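Local coordinates for major pilin backbone protein T-antigen, T13 (Streptococcus pyogenes, PDB 6BBT) that forms, as the serotyping T antigen, the repeating backbone subunit of the group A streptococcal pilus, a surface fibre probably used in adhesion, at residues M17-N22 against T70-A75; L25-T30 against A186-G191; G8-I13 against T79-F84; F31-E36 against T61-S66; E162-G167 against H216-I221. All coordinates share one frame; numbering follows the deposited sequence.

Contact 1 (M17-N22 against T70-A75); sequences MIYTDN and TDKESA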
# COMPACT_ATOMS: atom_id res chain seq x y z
N MET A 17 0.29 5.95 7.44
CA MET A 17 -0.54 5.23 6.49
C MET A 17 -1.98 5.36 7.00
O MET A 17 -2.23 5.07 8.17
CB MET A 17 -0.16 3.75 6.42
CG MET A 17 -0.98 2.95 5.42
SD MET A 17 -0.50 3.35 3.73
CE MET A 17 0.57 1.95 3.33
N ILE A 18 -2.89 5.79 6.14
CA ILE A 18 -4.30 5.86 6.48
C ILE A 18 -4.76 4.40 6.65
O ILE A 18 -4.65 3.60 5.72
CB ILE A 18 -5.14 6.56 5.39
CG1 ILE A 18 -4.69 8.03 5.19
CG2 ILE A 18 -6.65 6.48 5.68
CD1 ILE A 18 -4.71 8.88 6.45
N TYR A 19 -5.19 4.07 7.86
CA TYR A 19 -5.58 2.72 8.21
C TYR A 19 -6.57 2.74 9.37
O TYR A 19 -6.21 3.11 10.48
CB TYR A 19 -4.35 1.92 8.62
CG TYR A 19 -4.59 0.45 8.79
CD1 TYR A 19 -4.45 -0.45 7.71
CD2 TYR A 19 -4.96 -0.07 10.03
CE1 TYR A 19 -4.70 -1.82 7.88
CE2 TYR A 19 -5.19 -1.42 10.20
CZ TYR A 19 -5.05 -2.30 9.14
OH TYR A 19 -5.31 -3.63 9.39
N THR A 20 -7.79 2.31 9.10
CA THR A 20 -8.88 2.43 10.08
C THR A 20 -9.61 1.13 10.38
O THR A 20 -10.54 1.13 11.20
CB THR A 20 -9.90 3.48 9.62
OG1 THR A 20 -10.47 3.08 8.38
CG2 THR A 20 -9.23 4.86 9.47
N ASP A 21 -9.18 0.02 9.79
CA ASP A 21 -9.94 -1.24 9.91
C ASP A 21 -8.98 -2.43 9.96
O ASP A 21 -8.39 -2.79 8.94
CB ASP A 21 -10.92 -1.34 8.74
CG ASP A 21 -11.74 -2.62 8.73
OD1 ASP A 21 -11.61 -3.47 9.64
OD2 ASP A 21 -12.52 -2.78 7.78
N ASN A 22 -8.89 -3.06 11.13
CA ASN A 22 -7.99 -4.19 11.32
C ASN A 22 -8.30 -5.44 10.52
O ASN A 22 -7.44 -6.29 10.42
CB ASN A 22 -7.85 -4.54 12.80
CG ASN A 22 -7.16 -3.48 13.60
OD1 ASN A 22 -6.53 -2.57 13.06
ND2 ASN A 22 -7.27 -3.59 14.91
N THR A 70 1.47 -7.70 9.39
CA THR A 70 1.10 -7.68 10.80
C THR A 70 0.82 -6.28 11.36
O THR A 70 0.36 -6.16 12.50
CB THR A 70 2.19 -8.33 11.69
OG1 THR A 70 3.38 -7.56 11.65
CG2 THR A 70 2.48 -9.76 11.28
N ASP A 71 1.12 -5.23 10.61
CA ASP A 71 0.87 -3.87 11.10
C ASP A 71 -0.63 -3.56 11.07
O ASP A 71 -1.29 -3.69 10.04
CB ASP A 71 1.67 -2.83 10.30
CG ASP A 71 3.17 -2.91 10.57
OD1 ASP A 71 3.57 -3.39 11.66
OD2 ASP A 71 3.96 -2.54 9.69
N LYS A 72 -1.14 -3.20 12.24
CA LYS A 72 -2.55 -2.88 12.43
C LYS A 72 -2.63 -1.41 12.85
O LYS A 72 -1.64 -0.65 12.71
CB LYS A 72 -3.19 -3.84 13.46
CG LYS A 72 -3.22 -5.32 13.08
CD LYS A 72 -4.17 -5.53 11.90
CE LYS A 72 -4.13 -6.92 11.32
NZ LYS A 72 -4.81 -6.97 9.98
N GLU A 73 -3.81 -1.00 13.35
CA GLU A 73 -4.12 0.37 13.78
C GLU A 73 -3.02 1.01 14.57
O GLU A 73 -2.67 2.17 14.37
CB GLU A 73 -5.39 0.36 14.67
CG GLU A 73 -5.76 1.73 15.22
CD GLU A 73 -6.19 2.66 14.13
OE1 GLU A 73 -6.85 2.16 13.18
OE2 GLU A 73 -5.89 3.87 14.22
N SER A 74 -2.48 0.24 15.49
CA SER A 74 -1.42 0.67 16.38
C SER A 74 -0.02 0.76 15.77
O SER A 74 0.91 1.17 16.46
CB SER A 74 -1.38 -0.31 17.54
OG SER A 74 -1.39 -1.63 17.01
N ALA A 75 0.17 0.37 14.51
CA ALA A 75 1.49 0.43 13.90
C ALA A 75 1.46 1.16 12.55
O ALA A 75 2.34 0.97 11.71
CB ALA A 75 2.05 -0.98 13.75
O HOH W 1 -4.50 -2.35 16.26
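The ring of Y19 overlaps the backbone where K72 passes into E73, its CE2 atom 3.5 Å from E73 N, while its hydroxyl reaches the K72 side chain, OH lying 3.3 Å from CD. That hydroxyl has its hydrogen-bond partner in I24 O, just beyond the segment. K72 turns back at chi2 (-68°), which brings its chain obliquely past Y19 and N22 and sets NZ 2.8 Å from N22 O, a bond in which the donor stands 21° from the carbonyl plane. N22 also answers with its side chain: OD1 accepts from E73 N at 3.2 Å, fairly straight at 155°, and its ND2 binds weakly to a water that also bonds S74 OG. One residue thus receives both a lysine ammonium and a backbone N-H, tying two loops that follow strands 10-17 and 62-67. E73 folds its carboxylate over the other loop, with OE1 only 2.9 Å from Y19 O. Both atoms are acceptors, so this pair is no hydrogen bond; K76 reconciles them, its NZ bonding Y19 O and forming a salt bridge to E73 OE2. The loop-to-loop junction therefore combines packing of the buried Y19 ring, which also touches F154, with polar bonds near the surface, and the crowding of two oxygens is probably eased by the positive charge of K76.

Contact 2 (L25-T30 against A186-G191); sequences LMPKTT and ALYEKG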
# COMPACT_ATOMS: atom_id res chain seq x y z
N LEU A 25 -5.77 -6.13 5.33
CA LEU A 25 -4.32 -6.45 5.39
C LEU A 25 -3.49 -5.24 4.96
O LEU A 25 -3.60 -4.80 3.82
CB LEU A 25 -3.98 -7.63 4.49
CG LEU A 25 -4.41 -9.02 4.89
CD1 LEU A 25 -3.78 -10.03 3.92
CD2 LEU A 25 -4.00 -9.31 6.34
N MET A 26 -2.66 -4.73 5.87
CA MET A 26 -1.65 -3.70 5.51
C MET A 26 -0.69 -4.30 4.45
O MET A 26 -0.23 -5.45 4.63
CB MET A 26 -0.85 -3.32 6.77
CG MET A 26 0.24 -2.25 6.57
SD MET A 26 -0.50 -0.59 6.49
CE MET A 26 -0.81 -0.29 8.23
N PRO A 27 -0.42 -3.57 3.35
CA PRO A 27 0.57 -4.10 2.41
C PRO A 27 1.98 -4.22 3.01
O PRO A 27 2.42 -3.35 3.77
CB PRO A 27 0.55 -3.10 1.25
CG PRO A 27 -0.08 -1.86 1.78
CD PRO A 27 -1.03 -2.32 2.85
N LYS A 28 2.68 -5.29 2.67
CA LYS A 28 4.10 -5.41 2.99
C LYS A 28 4.91 -4.61 1.96
O LYS A 28 5.06 -5.04 0.82
CB LYS A 28 4.55 -6.87 3.05
CG LYS A 28 5.98 -7.01 3.58
CD LYS A 28 6.53 -8.40 3.44
CE LYS A 28 8.03 -8.38 3.66
NZ LYS A 28 8.57 -9.75 3.47
N THR A 29 5.40 -3.45 2.37
CA THR A 29 6.05 -2.53 1.42
C THR A 29 6.93 -1.53 2.15
O THR A 29 6.92 -1.47 3.39
CB THR A 29 5.00 -1.80 0.55
OG1 THR A 29 5.63 -1.20 -0.59
CG2 THR A 29 4.24 -0.75 1.36
N THR A 30 7.71 -0.76 1.40
CA THR A 30 8.55 0.28 2.00
C THR A 30 8.17 1.59 1.36
O THR A 30 7.66 1.62 0.25
CB THR A 30 10.05 0.04 1.81
OG1 THR A 30 10.33 0.01 0.42
CG2 THR A 30 10.45 -1.28 2.43
N ALA A 186 4.32 -10.70 -3.08
CA ALA A 186 5.32 -10.02 -2.25
C ALA A 186 4.68 -9.07 -1.21
O ALA A 186 5.22 -8.88 -0.12
CB ALA A 186 6.29 -9.22 -3.13
N LEU A 187 3.53 -8.50 -1.54
CA LEU A 187 2.83 -7.58 -0.66
C LEU A 187 1.94 -8.25 0.38
O LEU A 187 1.74 -7.67 1.44
CB LEU A 187 1.92 -6.65 -1.45
CG LEU A 187 2.45 -5.58 -2.43
CD1 LEU A 187 1.57 -4.33 -2.34
CD2 LEU A 187 3.88 -5.17 -2.20
N TYR A 188 1.36 -9.40 0.05
CA TYR A 188 0.42 -10.09 0.93
C TYR A 188 0.80 -11.55 1.01
O TYR A 188 0.60 -12.30 0.07
CB TYR A 188 -1.03 -9.91 0.40
CG TYR A 188 -1.36 -8.45 0.19
CD1 TYR A 188 -1.68 -7.64 1.26
CD2 TYR A 188 -1.29 -7.88 -1.08
CE1 TYR A 188 -1.98 -6.30 1.08
CE2 TYR A 188 -1.58 -6.55 -1.27
CZ TYR A 188 -1.90 -5.76 -0.18
OH TYR A 188 -2.17 -4.44 -0.39
N GLU A 189 1.32 -11.94 2.16
CA GLU A 189 2.04 -13.18 2.34
C GLU A 189 1.16 -14.33 2.80
O GLU A 189 0.08 -14.14 3.39
CB GLU A 189 3.16 -12.98 3.35
CG GLU A 189 4.12 -11.85 2.96
CD GLU A 189 5.47 -11.97 3.63
OE1 GLU A 189 5.50 -12.03 4.88
OE2 GLU A 189 6.48 -12.03 2.91
N LYS A 190 1.66 -15.52 2.54
CA LYS A 190 1.06 -16.77 2.99
C LYS A 190 0.78 -16.76 4.48
O LYS A 190 1.59 -16.28 5.27
CB LYS A 190 2.02 -17.94 2.69
CG LYS A 190 1.50 -19.32 3.02
CD LYS A 190 2.53 -20.38 2.60
CE LYS A 190 2.18 -21.76 3.16
NZ LYS A 190 0.84 -22.29 2.75
N GLY A 191 -0.36 -17.30 4.86
CA GLY A 191 -0.72 -17.37 6.25
C GLY A 191 -1.42 -16.13 6.81
O GLY A 191 -1.85 -16.17 7.95
O HOH W 2 7.14 -6.05 -0.55
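K28 meets the 186-191 loop twice. Its backbone N donates to L187 O at 2.8 Å, nearly straight (165°); the N-H lies in the L187 carbonyl plane and uses a lone pair of its O. With CG trans to the backbone N (chi1 -172°), the stretched side chain is sent obliquely across E189 and closes a salt bridge from NZ to OE2 at 3.1 Å, the ammonium standing above the carboxylate plane. Beside this polar pair lies an apolar patch: the Y188 ring flanks P27, with OH 3.4 Å from P27 CB, and runs antiparallel to the L25 side chain, CD1 lying 4.0 Å from L25 CB. The ring's edge also receives L25 O, 3.5 Å from CE1. L187 adds CD1 against P27 CB at 3.9 Å. In the next shell, N69 clasps the two segments together: its ND2 bonds both M26 O and L187 O, and its OD1 takes the N-H of E189, so L187 O is gripped by two donors. The contact bridges the Spy0128-like and DUF7601 regions, consistent with an interdomain junction. P27 rests on F154 of strand 148-166 and on I109, L187 on I106 and Y188 on I230, while T29 leads into strand 29-37, hydrogen-bonded to Y67.

Contact 3 (G8-I13 against T79-F84); sequences GKTLPI and TSNFNF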
# COMPACT_ATOMS: atom_id res chain seq x y z
N GLY A 8 19.56 20.51 16.92
CA GLY A 8 20.33 19.29 16.70
C GLY A 8 20.80 19.16 15.27
O GLY A 8 20.87 20.15 14.53
N LYS A 9 21.12 17.93 14.90
CA LYS A 9 21.77 17.61 13.63
C LYS A 9 20.96 16.66 12.74
O LYS A 9 21.46 16.24 11.69
CB LYS A 9 23.13 16.97 13.92
CG LYS A 9 23.90 17.68 15.02
CD LYS A 9 25.36 17.24 15.03
CE LYS A 9 26.19 18.14 15.92
NZ LYS A 9 25.65 18.22 17.31
N THR A 10 19.74 16.33 13.15
CA THR A 10 18.92 15.35 12.43
C THR A 10 17.58 15.94 12.06
O THR A 10 17.05 16.81 12.76
CB THR A 10 18.67 14.09 13.27
OG1 THR A 10 17.96 14.46 14.46
CG2 THR A 10 19.97 13.43 13.64
N LEU A 11 17.04 15.46 10.95
CA LEU A 11 15.73 15.84 10.50
C LEU A 11 14.81 14.64 10.69
O LEU A 11 14.98 13.65 10.01
CB LEU A 11 15.80 16.22 9.03
CG LEU A 11 14.50 16.48 8.30
CD1 LEU A 11 13.80 17.71 8.87
CD2 LEU A 11 14.81 16.64 6.83
N PRO A 12 13.84 14.71 11.62
CA PRO A 12 12.85 13.62 11.70
C PRO A 12 11.88 13.59 10.52
O PRO A 12 11.54 14.64 9.97
CB PRO A 12 12.11 13.90 13.02
CG PRO A 12 12.45 15.29 13.40
CD PRO A 12 13.76 15.63 12.76
N ILE A 13 11.47 12.38 10.13
CA ILE A 13 10.43 12.15 9.13
C ILE A 13 9.36 11.26 9.77
O ILE A 13 9.69 10.25 10.42
CB ILE A 13 10.96 11.42 7.87
CG1 ILE A 13 12.22 12.08 7.28
CG2 ILE A 13 9.86 11.30 6.82
CD1 ILE A 13 12.01 13.49 6.74
N THR A 79 8.50 6.21 11.80
CA THR A 79 9.43 7.34 11.80
C THR A 79 10.78 6.94 11.25
O THR A 79 11.22 5.80 11.39
CB THR A 79 9.62 7.92 13.21
OG1 THR A 79 10.26 6.95 14.04
CG2 THR A 79 8.28 8.29 13.82
N SER A 80 11.43 7.89 10.59
CA SER A 80 12.82 7.74 10.20
C SER A 80 13.48 9.11 10.36
O SER A 80 12.90 10.03 10.97
CB SER A 80 12.92 7.25 8.75
OG SER A 80 14.25 6.86 8.45
N ASN A 81 14.69 9.26 9.84
CA ASN A 81 15.33 10.57 9.85
C ASN A 81 16.40 10.69 8.79
O ASN A 81 16.80 9.71 8.18
CB ASN A 81 15.91 10.87 11.25
CG ASN A 81 17.05 9.96 11.62
OD1 ASN A 81 18.19 10.16 11.20
ND2 ASN A 81 16.76 8.93 12.40
N PHE A 82 16.83 11.92 8.56
CA PHE A 82 18.07 12.18 7.85
C PHE A 82 19.05 12.73 8.86
O PHE A 82 18.67 13.44 9.79
CB PHE A 82 17.85 13.19 6.76
CG PHE A 82 17.02 12.69 5.63
CD1 PHE A 82 17.57 11.89 4.65
CD2 PHE A 82 15.68 13.05 5.54
CE1 PHE A 82 16.81 11.45 3.59
CE2 PHE A 82 14.91 12.62 4.48
CZ PHE A 82 15.47 11.82 3.50
N ASN A 83 20.32 12.39 8.68
CA ASN A 83 21.33 12.77 9.62
C ASN A 83 22.36 13.68 8.96
O ASN A 83 23.08 13.25 8.05
CB ASN A 83 21.98 11.53 10.19
CG ASN A 83 22.97 11.84 11.28
OD1 ASN A 83 22.99 12.95 11.82
ND2 ASN A 83 23.82 10.88 11.59
N PHE A 84 22.42 14.93 9.43
CA PHE A 84 23.38 15.91 8.91
C PHE A 84 24.71 15.93 9.67
O PHE A 84 25.68 16.53 9.18
CB PHE A 84 22.75 17.31 8.89
CG PHE A 84 21.56 17.40 7.99
CD1 PHE A 84 21.73 17.47 6.61
CD2 PHE A 84 20.27 17.41 8.50
CE1 PHE A 84 20.64 17.54 5.76
CE2 PHE A 84 19.17 17.49 7.66
CZ PHE A 84 19.36 17.55 6.29
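The ring of F82 takes I13 CD1 at its edge, near the ring plane, with CE2 3.8 Å away; L11 CD2 comes up obliquely, 3.9 Å from F82 CD2. A chi1 of -69°, placing CG of F82 beside its own backbone N, sets the ring next to both aliphatic chains. F84 likewise presents an edge, meeting K9 O and L11 CB, the latter 3.9 Å from CE2, and its ring also meets that of Y97 with the planes at about 45°. All this rides on two antiparallel strands, 10-17 and 77-83, whose L11-F82 and I13-S80 pairs are hydrogen-bonded and whose T10-N83 and P12-N81 pairs are not. The proline thus occupies a position that asks for no N-H across this pair. L11 N donates to F82 O at 2.8 Å and F82 N returns to L11 O at 2.9 Å; beyond the last bridge, F84 N reaches K9 O at 2.8 Å. L11, I13, S80 and F82 look inward, where F82 meets F33, I35 and A63 from the facing sheet of the sandwich. On the outward face T10 CG2 touches N83 OD1 at 3.6 Å, an oxygen that accepts from E85 N.

Contact 4 (F31-E36 against T61-S66); sequences FTFTIE and TKAIVS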
# COMPACT_ATOMS: atom_id res chain seq x y z
N PHE A 31 8.38 2.67 2.10
CA PHE A 31 8.34 4.01 1.53
C PHE A 31 9.73 4.62 1.67
O PHE A 31 10.37 4.46 2.69
CB PHE A 31 7.30 4.88 2.23
CG PHE A 31 5.91 4.39 2.02
CD1 PHE A 31 5.18 4.82 0.92
CD2 PHE A 31 5.37 3.44 2.85
CE1 PHE A 31 3.91 4.35 0.69
CE2 PHE A 31 4.08 2.95 2.63
CZ PHE A 31 3.35 3.41 1.54
N THR A 32 10.16 5.32 0.63
CA THR A 32 11.48 5.89 0.57
C THR A 32 11.37 7.40 0.47
O THR A 32 10.64 7.92 -0.37
CB THR A 32 12.25 5.31 -0.62
OG1 THR A 32 12.48 3.93 -0.38
CG2 THR A 32 13.61 6.01 -0.82
N PHE A 33 12.10 8.09 1.33
CA PHE A 33 12.18 9.54 1.28
C PHE A 33 13.56 9.91 0.75
O PHE A 33 14.55 9.24 1.06
CB PHE A 33 11.92 10.10 2.67
CG PHE A 33 10.79 9.42 3.34
CD1 PHE A 33 9.50 9.62 2.89
CD2 PHE A 33 11.02 8.45 4.31
CE1 PHE A 33 8.44 8.93 3.46
CE2 PHE A 33 9.96 7.77 4.89
CZ PHE A 33 8.68 8.01 4.45
N THR A 34 13.60 10.96 -0.06
CA THR A 34 14.80 11.41 -0.72
C THR A 34 15.05 12.84 -0.28
O THR A 34 14.12 13.64 -0.17
CB THR A 34 14.65 11.42 -2.24
OG1 THR A 34 14.16 10.16 -2.68
CG2 THR A 34 15.99 11.67 -2.91
N ILE A 35 16.32 13.16 -0.07
CA ILE A 35 16.75 14.53 0.16
C ILE A 35 17.74 14.88 -0.94
O ILE A 35 18.62 14.08 -1.27
CB ILE A 35 17.33 14.74 1.58
CG1 ILE A 35 17.60 16.22 1.83
CG2 ILE A 35 18.59 13.92 1.83
CD1 ILE A 35 17.75 16.54 3.29
N GLU A 36 17.54 16.05 -1.55
CA GLU A 36 18.46 16.58 -2.57
C GLU A 36 18.70 18.07 -2.32
O GLU A 36 17.89 18.73 -1.67
CB GLU A 36 17.91 16.35 -3.97
CG GLU A 36 16.64 17.15 -4.30
CD GLU A 36 16.09 16.84 -5.67
OE1 GLU A 36 16.52 15.84 -6.29
OE2 GLU A 36 15.21 17.59 -6.15
N THR A 61 21.39 10.06 1.49
CA THR A 61 20.32 10.84 0.86
C THR A 61 18.96 10.11 0.77
O THR A 61 18.02 10.65 0.20
CB THR A 61 20.75 11.30 -0.54
OG1 THR A 61 21.08 10.17 -1.35
CG2 THR A 61 21.96 12.25 -0.45
N LYS A 62 18.88 8.90 1.33
CA LYS A 62 17.66 8.08 1.38
C LYS A 62 17.36 7.70 2.83
O LYS A 62 18.26 7.33 3.58
CB LYS A 62 17.83 6.78 0.58
CG LYS A 62 18.33 6.93 -0.85
CD LYS A 62 17.32 7.63 -1.74
CE LYS A 62 17.70 7.42 -3.20
NZ LYS A 62 16.81 8.15 -4.15
N ALA A 63 16.08 7.82 3.21
CA ALA A 63 15.57 7.27 4.45
C ALA A 63 14.34 6.39 4.11
O ALA A 63 13.61 6.66 3.15
CB ALA A 63 15.18 8.40 5.39
N ILE A 64 14.15 5.30 4.86
CA ILE A 64 13.10 4.35 4.54
C ILE A 64 12.30 3.95 5.77
O ILE A 64 12.83 3.94 6.88
CB ILE A 64 13.65 3.07 3.84
CG1 ILE A 64 14.49 2.22 4.81
CG2 ILE A 64 14.48 3.42 2.61
CD1 ILE A 64 14.96 0.90 4.21
N VAL A 65 11.02 3.65 5.57
CA VAL A 65 10.20 3.02 6.61
C VAL A 65 9.56 1.81 5.93
O VAL A 65 9.38 1.80 4.71
CB VAL A 65 9.09 3.92 7.23
CG1 VAL A 65 9.67 5.09 8.01
CG2 VAL A 65 8.10 4.40 6.18
N SER A 66 9.22 0.81 6.73
CA SER A 66 8.72 -0.46 6.23
C SER A 66 7.43 -0.79 6.91
O SER A 66 7.31 -0.59 8.12
CB SER A 66 9.72 -1.58 6.57
OG SER A 66 10.93 -1.31 5.91
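A chi1 of -43° sets CG of F33 beside its backbone N and opposite the carbonyl carbon, carrying the ring toward the neighbouring strand, so that CD2 lies 3.4 Å from A63 O and CZ reaches V65 CG2 at 4.0 Å. The valine methyl comes to the ring at its edge, near its plane. V65 holds CG2 between its backbone N and carbonyl carbon (chi1 -66° for CG1), which directs this one methyl both to F33 and to F31, whose CB is 4.1 Å away. Beneath these side chains strands 29-37 and 62-67 pair antiparallel, their short axes 161° apart. F31 with V65 and F33 with A63 are hydrogen-bonded pairs, each closed by two bonds; F33 N to A63 O is 2.8 Å and almost straight. I35 N continues the pattern to T61 O at 3.0 Å, past the last bridge. On the other face T32 and I64 project together from neighbouring strands, with T32 OG1 3.6 Å from I64 CG2, and T34 similarly accompanies K62 along the bent lysine chain. F31, F33, A63 and V65 turn into the sandwich, where F33 nearly parallels the ring of F150 and F31 makes a cation-pi contact with K15. The face of T32, T34, K62 and I64 is mostly polar, with I64 as its aliphatic member, and lies toward the surface. Main-chain hydrogen bonds thus secure the pairing of these strands, while aromatic and aliphatic groups line the inward face.

Contact 5 (E162-G167 against H216-I221); sequences EKQVTG and HDHQSI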
# COMPACT_ATOMS: atom_id res chain seq x y z
N GLU A 162 -21.08 -16.19 -7.42
CA GLU A 162 -22.45 -16.69 -7.38
C GLU A 162 -22.63 -17.91 -8.26
O GLU A 162 -22.01 -18.01 -9.32
CB GLU A 162 -23.40 -15.61 -7.83
CG GLU A 162 -24.84 -15.92 -7.47
CD GLU A 162 -25.82 -14.99 -8.12
OE1 GLU A 162 -25.49 -13.78 -8.22
OE2 GLU A 162 -26.90 -15.47 -8.51
N LYS A 163 -23.51 -18.81 -7.82
CA LYS A 163 -23.88 -20.00 -8.58
C LYS A 163 -25.26 -19.80 -9.24
O LYS A 163 -26.21 -19.36 -8.58
CB LYS A 163 -23.91 -21.22 -7.66
CG LYS A 163 -24.29 -22.54 -8.33
CD LYS A 163 -23.20 -23.08 -9.25
CE LYS A 163 -23.78 -24.10 -10.22
NZ LYS A 163 -22.78 -24.72 -11.12
N GLN A 164 -25.34 -20.11 -10.53
CA GLN A 164 -26.62 -20.22 -11.22
C GLN A 164 -26.77 -21.57 -11.89
O GLN A 164 -25.79 -22.13 -12.42
CB GLN A 164 -26.83 -19.07 -12.20
CG GLN A 164 -27.76 -18.02 -11.62
CD GLN A 164 -27.56 -16.65 -12.23
OE1 GLN A 164 -27.16 -16.52 -13.39
NE2 GLN A 164 -27.85 -15.62 -11.45
N VAL A 165 -27.99 -22.11 -11.84
CA VAL A 165 -28.32 -23.40 -12.43
C VAL A 165 -29.37 -23.20 -13.52
O VAL A 165 -30.35 -22.48 -13.32
CB VAL A 165 -28.84 -24.39 -11.37
CG1 VAL A 165 -29.29 -25.70 -12.03
CG2 VAL A 165 -27.75 -24.66 -10.33
N THR A 166 -29.15 -23.83 -14.67
CA THR A 166 -30.07 -23.77 -15.81
C THR A 166 -30.42 -25.18 -16.31
O THR A 166 -29.66 -26.13 -16.09
CB THR A 166 -29.48 -22.96 -16.98
OG1 THR A 166 -28.28 -23.58 -17.45
CG2 THR A 166 -29.18 -21.55 -16.57
N GLY A 167 -31.57 -25.29 -16.97
CA GLY A 167 -32.01 -26.53 -17.62
C GLY A 167 -32.95 -27.38 -16.78
O GLY A 167 -33.03 -27.21 -15.56
N HIS A 216 -25.45 -23.43 -3.72
CA HIS A 216 -26.58 -23.93 -4.55
C HIS A 216 -27.07 -22.79 -5.42
O HIS A 216 -26.56 -21.67 -5.32
CB HIS A 216 -27.71 -24.54 -3.70
CG HIS A 216 -28.19 -23.65 -2.60
ND1 HIS A 216 -28.93 -22.51 -2.83
CD2 HIS A 216 -28.01 -23.71 -1.26
CE1 HIS A 216 -29.19 -21.91 -1.68
NE2 HIS A 216 -28.64 -22.62 -0.71
N ASP A 217 -28.04 -23.07 -6.30
CA ASP A 217 -28.58 -22.06 -7.21
C ASP A 217 -28.90 -20.76 -6.48
O ASP A 217 -29.51 -20.77 -5.42
CB ASP A 217 -29.85 -22.59 -7.91
CG ASP A 217 -30.33 -21.70 -9.06
OD1 ASP A 217 -29.52 -21.06 -9.76
OD2 ASP A 217 -31.55 -21.66 -9.30
N HIS A 218 -28.41 -19.66 -7.04
CA HIS A 218 -28.62 -18.30 -6.54
C HIS A 218 -27.92 -17.93 -5.22
O HIS A 218 -28.08 -16.81 -4.75
CB HIS A 218 -30.13 -17.91 -6.55
CG HIS A 218 -30.61 -17.53 -7.91
ND1 HIS A 218 -31.35 -18.38 -8.71
CD2 HIS A 218 -30.39 -16.41 -8.65
CE1 HIS A 218 -31.59 -17.79 -9.87
NE2 HIS A 218 -31.02 -16.60 -9.86
N GLN A 219 -27.10 -18.82 -4.68
CA GLN A 219 -26.34 -18.52 -3.47
C GLN A 219 -25.02 -17.87 -3.90
O GLN A 219 -24.47 -18.22 -4.94
CB GLN A 219 -26.08 -19.79 -2.68
CG GLN A 219 -25.65 -19.57 -1.24
CD GLN A 219 -25.42 -20.87 -0.49
OE1 GLN A 219 -25.38 -21.94 -1.09
NE2 GLN A 219 -25.25 -20.78 0.82
N SER A 220 -24.54 -16.93 -3.10
CA SER A 220 -23.27 -16.25 -3.35
C SER A 220 -22.39 -16.22 -2.10
O SER A 220 -22.84 -16.42 -0.98
CB SER A 220 -23.50 -14.83 -3.83
OG SER A 220 -24.22 -14.08 -2.87
N ILE A 221 -21.11 -15.96 -2.33
CA ILE A 221 -20.14 -15.71 -1.28
C ILE A 221 -19.44 -14.39 -1.68
O ILE A 221 -19.42 -14.06 -2.87
CB ILE A 221 -19.24 -16.96 -1.17
CG1 ILE A 221 -18.66 -17.12 0.22
CG2 ILE A 221 -18.15 -17.00 -2.25
CD1 ILE A 221 -18.03 -18.48 0.41
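A type II beta turn, H216 to Q219, leads into strand 220-227 and docks on strand 148-166 beside the lysine of an intramolecular isopeptide bond, the covalent cross-link of Gram-positive pilins. K163 NZ is linked to N277 CG, and both the N-H and the C=O of this lysine are engaged by the turn: its N donates to Q219 O at 3.1 Å, and its O accepts from H218 N at 2.7 Å. D217, with CG trans to its backbone N (chi1 -170°), reaches across to V165 and takes its N-H on OD1 at 2.8 Å, from above the carboxylate plane. Q164 lays its CG over one face of the H218 imidazole, a CH-pi contact 4.2 Å from the ring centroid. E162 OE2 touches H218 CD2 at 3.6 Å and weakly accepts Q164 NE2. The turn is braced from within, where H216 N donates to Q219 OE1 and H216 ND1 to D217 O. Three hydrogen bonds, at K163 N, K163 O and V165 N, thus fix the main chain from which the cross-linked lysine projects, while the carboxylate near H218 would tend to favour its protonated form.

Overall arrangement
Contacts 2, 3 and 4 are partly buried, whereas contacts 1 and 5 lie at the surface. Contacts 3 and 4 build sheets by regular antiparallel bonding, and the aromatic side chains of contact 3 pack against strand 29-37 of contact 4 across the sandwich. Contact 1, between loops, trades that regularity for lysine, asparagine and carboxylate chemistry, although M17 still touches F31 of contact 4. Contact 2 combines a salt bridge with proline-tyrosine packing and joins the two family regions; it touches contact 1 through M26 and shares strand 29-37 with contact 4. Contact 5 stands apart, its centre about 58 Å from that of contact 3, and pairs a turn with the lysine of a covalent cross-link.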